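Long-range contacts in type IV pilus secretin PilQ family protein (Vibrio cholerae, PDB 6W6M), which probably forms the outer-membrane channel through which the type IV competence pilus passes, as a ring of fourteen subunits: residues V330-L335 / E415-I420; G522-S527 / M555-L560. One frame throughout, in Å; residues are numbered along the deposited sequence.

Contact 1. Residues V330-L335 / E415-I420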
# COMPACT_ATOMS: atom_id res chain seq x y z
N VAL A 330 16.49 55.22 5.03
CA VAL A 330 17.37 56.09 5.80
C VAL A 330 17.40 55.62 7.25
O VAL A 330 16.36 55.30 7.83
CB VAL A 330 16.92 57.56 5.72
CG1 VAL A 330 17.74 58.43 6.62
CG2 VAL A 330 17.01 58.07 4.30
N LYS A 331 18.60 55.59 7.84
CA LYS A 331 18.77 55.12 9.22
C LYS A 331 19.66 56.08 10.00
O LYS A 331 20.61 56.61 9.44
CB LYS A 331 19.39 53.73 9.26
CG LYS A 331 18.53 52.65 8.71
CD LYS A 331 19.24 51.33 8.78
CE LYS A 331 18.36 50.21 8.25
NZ LYS A 331 19.04 48.89 8.27
N GLU A 332 19.36 56.26 11.29
CA GLU A 332 20.21 57.02 12.20
C GLU A 332 20.24 56.37 13.58
O GLU A 332 19.27 55.77 14.02
CB GLU A 332 19.73 58.45 12.37
CG GLU A 332 19.84 59.31 11.16
CD GLU A 332 19.27 60.68 11.42
OE1 GLU A 332 18.64 60.85 12.49
OE2 GLU A 332 19.44 61.58 10.57
N GLY A 333 21.36 56.57 14.27
CA GLY A 333 21.51 56.03 15.61
C GLY A 333 22.47 56.77 16.52
O GLY A 333 23.46 57.32 16.05
N ASN A 334 22.20 56.78 17.83
CA ASN A 334 23.05 57.43 18.82
C ASN A 334 23.13 56.60 20.09
O ASN A 334 22.15 55.97 20.50
CB ASN A 334 22.53 58.81 19.18
CG ASN A 334 22.72 59.80 18.07
OD1 ASN A 334 23.57 59.63 17.20
ND2 ASN A 334 21.91 60.85 18.06
N LEU A 335 24.29 56.64 20.75
CA LEU A 335 24.50 55.86 21.98
C LEU A 335 25.47 56.60 22.89
O LEU A 335 26.41 57.22 22.40
CB LEU A 335 25.03 54.48 21.63
CG LEU A 335 25.14 53.45 22.74
CD1 LEU A 335 24.88 52.08 22.19
CD2 LEU A 335 26.51 53.50 23.32
N GLU A 415 27.71 57.25 17.17
CA GLU A 415 26.70 57.85 16.31
C GLU A 415 26.85 57.32 14.90
O GLU A 415 27.97 57.06 14.44
CB GLU A 415 26.85 59.36 16.35
CG GLU A 415 26.45 60.07 15.11
CD GLU A 415 26.65 61.56 15.24
OE1 GLU A 415 27.64 61.97 15.88
OE2 GLU A 415 25.82 62.33 14.70
N SER A 416 25.74 57.16 14.19
CA SER A 416 25.79 56.50 12.90
C SER A 416 24.65 56.94 11.99
O SER A 416 23.59 57.32 12.47
CB SER A 416 25.76 54.98 13.07
OG SER A 416 25.77 54.32 11.82
N LYS A 417 24.89 56.85 10.68
CA LYS A 417 23.94 57.21 9.63
C LYS A 417 24.06 56.24 8.47
O LYS A 417 25.11 55.64 8.25
CB LYS A 417 24.19 58.62 9.11
CG LYS A 417 23.88 59.72 10.07
CD LYS A 417 24.30 61.05 9.51
CE LYS A 417 23.49 61.41 8.28
NZ LYS A 417 23.80 62.77 7.77
N ALA A 418 22.98 56.09 7.71
CA ALA A 418 23.04 55.26 6.51
C ALA A 418 21.90 55.63 5.58
O ALA A 418 20.86 56.11 6.02
CB ALA A 418 22.98 53.77 6.85
N GLU A 419 22.10 55.37 4.29
CA GLU A 419 21.09 55.67 3.28
C GLU A 419 21.28 54.81 2.04
O GLU A 419 22.37 54.78 1.48
CB GLU A 419 21.12 57.13 2.88
CG GLU A 419 20.04 57.48 1.90
CD GLU A 419 20.04 58.92 1.54
OE1 GLU A 419 20.93 59.64 2.05
OE2 GLU A 419 19.16 59.35 0.77
N ILE A 420 20.21 54.16 1.60
CA ILE A 420 20.26 53.27 0.44
C ILE A 420 19.14 53.62 -0.53
O ILE A 420 18.03 53.98 -0.11
CB ILE A 420 20.15 51.79 0.88
CG1 ILE A 420 21.37 51.39 1.68
CG2 ILE A 420 20.02 50.89 -0.31
CD1 ILE A 420 21.23 50.07 2.36

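Contact 2. Residues G522-S527 / M555-L560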
# COMPACT_ATOMS: atom_id res chain seq x y z
N GLY A 522 5.09 53.10 2.98
CA GLY A 522 6.32 53.30 3.72
C GLY A 522 6.16 52.79 5.13
O GLY A 522 5.07 52.44 5.57
N ILE A 523 7.29 52.75 5.83
CA ILE A 523 7.30 52.35 7.23
C ILE A 523 8.21 53.31 7.99
O ILE A 523 9.31 53.62 7.53
CB ILE A 523 7.75 50.89 7.43
CG1 ILE A 523 6.74 49.93 6.84
CG2 ILE A 523 7.91 50.58 8.90
CD1 ILE A 523 7.21 48.52 6.75
N PHE A 524 7.76 53.77 9.14
CA PHE A 524 8.52 54.68 9.99
C PHE A 524 8.73 54.03 11.35
O PHE A 524 7.82 53.41 11.89
CB PHE A 524 7.78 56.00 10.15
CG PHE A 524 8.45 56.98 11.06
CD1 PHE A 524 9.51 57.74 10.62
CD2 PHE A 524 8.00 57.14 12.37
CE1 PHE A 524 10.13 58.63 11.47
CE2 PHE A 524 8.62 58.03 13.21
CZ PHE A 524 9.69 58.77 12.76
N GLN A 525 9.93 54.16 11.91
CA GLN A 525 10.20 53.60 13.23
C GLN A 525 11.05 54.54 14.06
O GLN A 525 11.92 55.24 13.54
CB GLN A 525 10.90 52.25 13.15
CG GLN A 525 10.06 51.17 12.57
CD GLN A 525 10.81 49.89 12.46
OE1 GLN A 525 10.22 48.82 12.44
NE2 GLN A 525 12.13 49.98 12.37
N HIS A 526 10.84 54.50 15.37
CA HIS A 526 11.59 55.32 16.31
C HIS A 526 11.71 54.57 17.63
O HIS A 526 10.82 53.82 18.00
CB HIS A 526 10.90 56.66 16.51
CG HIS A 526 11.62 57.58 17.43
ND1 HIS A 526 12.89 58.05 17.16
CD2 HIS A 526 11.26 58.13 18.61
CE1 HIS A 526 13.28 58.84 18.14
NE2 HIS A 526 12.31 58.91 19.03
N SER A 527 12.83 54.75 18.33
CA SER A 527 12.97 54.09 19.63
C SER A 527 13.94 54.84 20.53
O SER A 527 14.89 55.45 20.04
CB SER A 527 13.42 52.64 19.47
OG SER A 527 14.71 52.57 18.91
N MET A 555 19.25 55.85 21.22
CA MET A 555 18.15 56.31 20.37
C MET A 555 18.34 55.87 18.91
O MET A 555 19.44 55.95 18.38
CB MET A 555 18.03 57.83 20.43
CG MET A 555 16.97 58.40 19.50
SD MET A 555 16.78 60.19 19.61
CE MET A 555 18.27 60.75 18.79
N GLY A 556 17.27 55.39 18.27
CA GLY A 556 17.33 54.95 16.89
C GLY A 556 16.16 55.46 16.08
O GLY A 556 15.08 55.71 16.62
N LYS A 557 16.37 55.60 14.78
CA LYS A 557 15.31 56.07 13.89
C LYS A 557 15.49 55.49 12.50
O LYS A 557 16.61 55.43 11.98
CB LYS A 557 15.30 57.59 13.81
CG LYS A 557 14.54 58.12 12.64
CD LYS A 557 14.49 59.62 12.64
CE LYS A 557 13.62 60.13 13.76
NZ LYS A 557 13.37 61.58 13.60
N SER A 558 14.38 55.09 11.87
CA SER A 558 14.45 54.44 10.57
C SER A 558 13.26 54.85 9.72
O SER A 558 12.17 55.10 10.23
CB SER A 558 14.48 52.92 10.72
OG SER A 558 14.49 52.30 9.46
N GLU A 559 13.47 54.88 8.40
CA GLU A 559 12.40 55.29 7.50
C GLU A 559 12.56 54.63 6.14
O GLU A 559 13.65 54.60 5.58
CB GLU A 559 12.38 56.80 7.35
CG GLU A 559 11.27 57.31 6.49
CD GLU A 559 11.29 58.81 6.42
OE1 GLU A 559 12.20 59.41 7.03
OE2 GLU A 559 10.39 59.39 5.77
N LEU A 560 11.45 54.09 5.63
CA LEU A 560 11.44 53.41 4.31
C LEU A 560 10.29 53.97 3.47
O LEU A 560 9.21 54.21 4.03
CB LEU A 560 11.27 51.90 4.53
CG LEU A 560 10.67 51.13 3.36
CD1 LEU A 560 11.76 50.69 2.39
CD2 LEU A 560 9.88 49.93 3.84

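Contact 1. Residues V330-L335 / E415-I420
Val330 sets its side chain beside that of Glu419 in an antiparallel ladder of the secretin beta-barrel that runs on past both ends of these segments, the two groups pointing the same way. With CG1 anti to its backbone N (chi1 174°), Val330 brings the other methyl, CG2, to 3.9 Å from Glu419 CG, so it packs on the aliphatic part of the glutamate. Lys331 then forms a hydrogen-bonded pair with Ala418: Lys331 N donates to Ala418 O at 2.9 Å, and Ala418 N returns a bond to Lys331 O. Between the side chains of Lys331 and Ala418 the nearest approach is CB to CB at 4.3 Å, because the end of the lysine leads away from the partner strand. Glu332 and Lys417 share the face of Val330 in a non-hydrogen-bonded pair; their charged ends, Glu332 OE2 and Lys417 NZ, stay 5.3 Å apart, too far for a salt bridge, though a weak attraction is possible. Gly333 repeats the double backbone bond, with Ser416. Beyond the 415-420 strand the sheet continues into a second subunit, whose Asn530 packs on Ser416. Asn334 lies alongside Glu415, where Glu415 CA is 3.3 Å from Gly333 O in a CA-H...O contact.

Contact 2. Residues G522-S527 / M555-L560
Ile523 and Leu560 mark the buried end of this antiparallel pairing in the secretin barrel wall, their side chains side by side with Ile523 CD1 4.2 Å from Leu560 CD2. Backbone bonds run both ways between these two residues, Leu560 N reaching Ile523 O at 2.9 Å. The same reciprocal bonding recurs at Gln525 with Ser558 and at Ser527 with Gly556, making six bonds in all. On the Ile523 face the next pair is polar: Gln525, extended beyond CG, packs through NE2 on Ser558 CB at 4.1 Å.

The other face, carrying Phe524 and His526, is more open. Here Phe524 CD1 comes to 3.8 Å from Ser558 O, while the exposed Lys557 bends at chi3 and passes CE 4.1 Å from His526 ND1. With its CG anti to the backbone N (chi1 -178°), the histidine ring leans over the partner strand, and Met555 brings its sulfur to the ring edge, SD 5.1 Å from the His526 centroid. The outer edge of 522-527 joins a strand of a third subunit, whose Ser423 packs on Phe524.

The six backbone bonds probably carry much of the cohesion, with an apolar pair at the buried end and mixed polar and aromatic packing toward the surface; any charge on His526 would probably be disfavoured slightly by the nearby lysine.

How the contacts relate
Contact 1 closes before contact 2 opens along the chain, yet their centres are only about 10 Å apart because strands 320-347 and 549-568 are neighbours in one antiparallel sheet. The order across it is 415-420, 330-335, 555-560, 522-527. The inner two are joined by probable backbone hydrogen bonds, Asn334 N to Met555 O at 2.9 Å and Val330 N to Glu559 O at 3.0 Å. At the two outer strands the sheet passes into different neighbouring subunits, with Ile420 of one copy packing on Ser527 of the next. Each chain thus contributes a four-strand section here, consistent with a continuous barrel wall shared by the fourteen subunits.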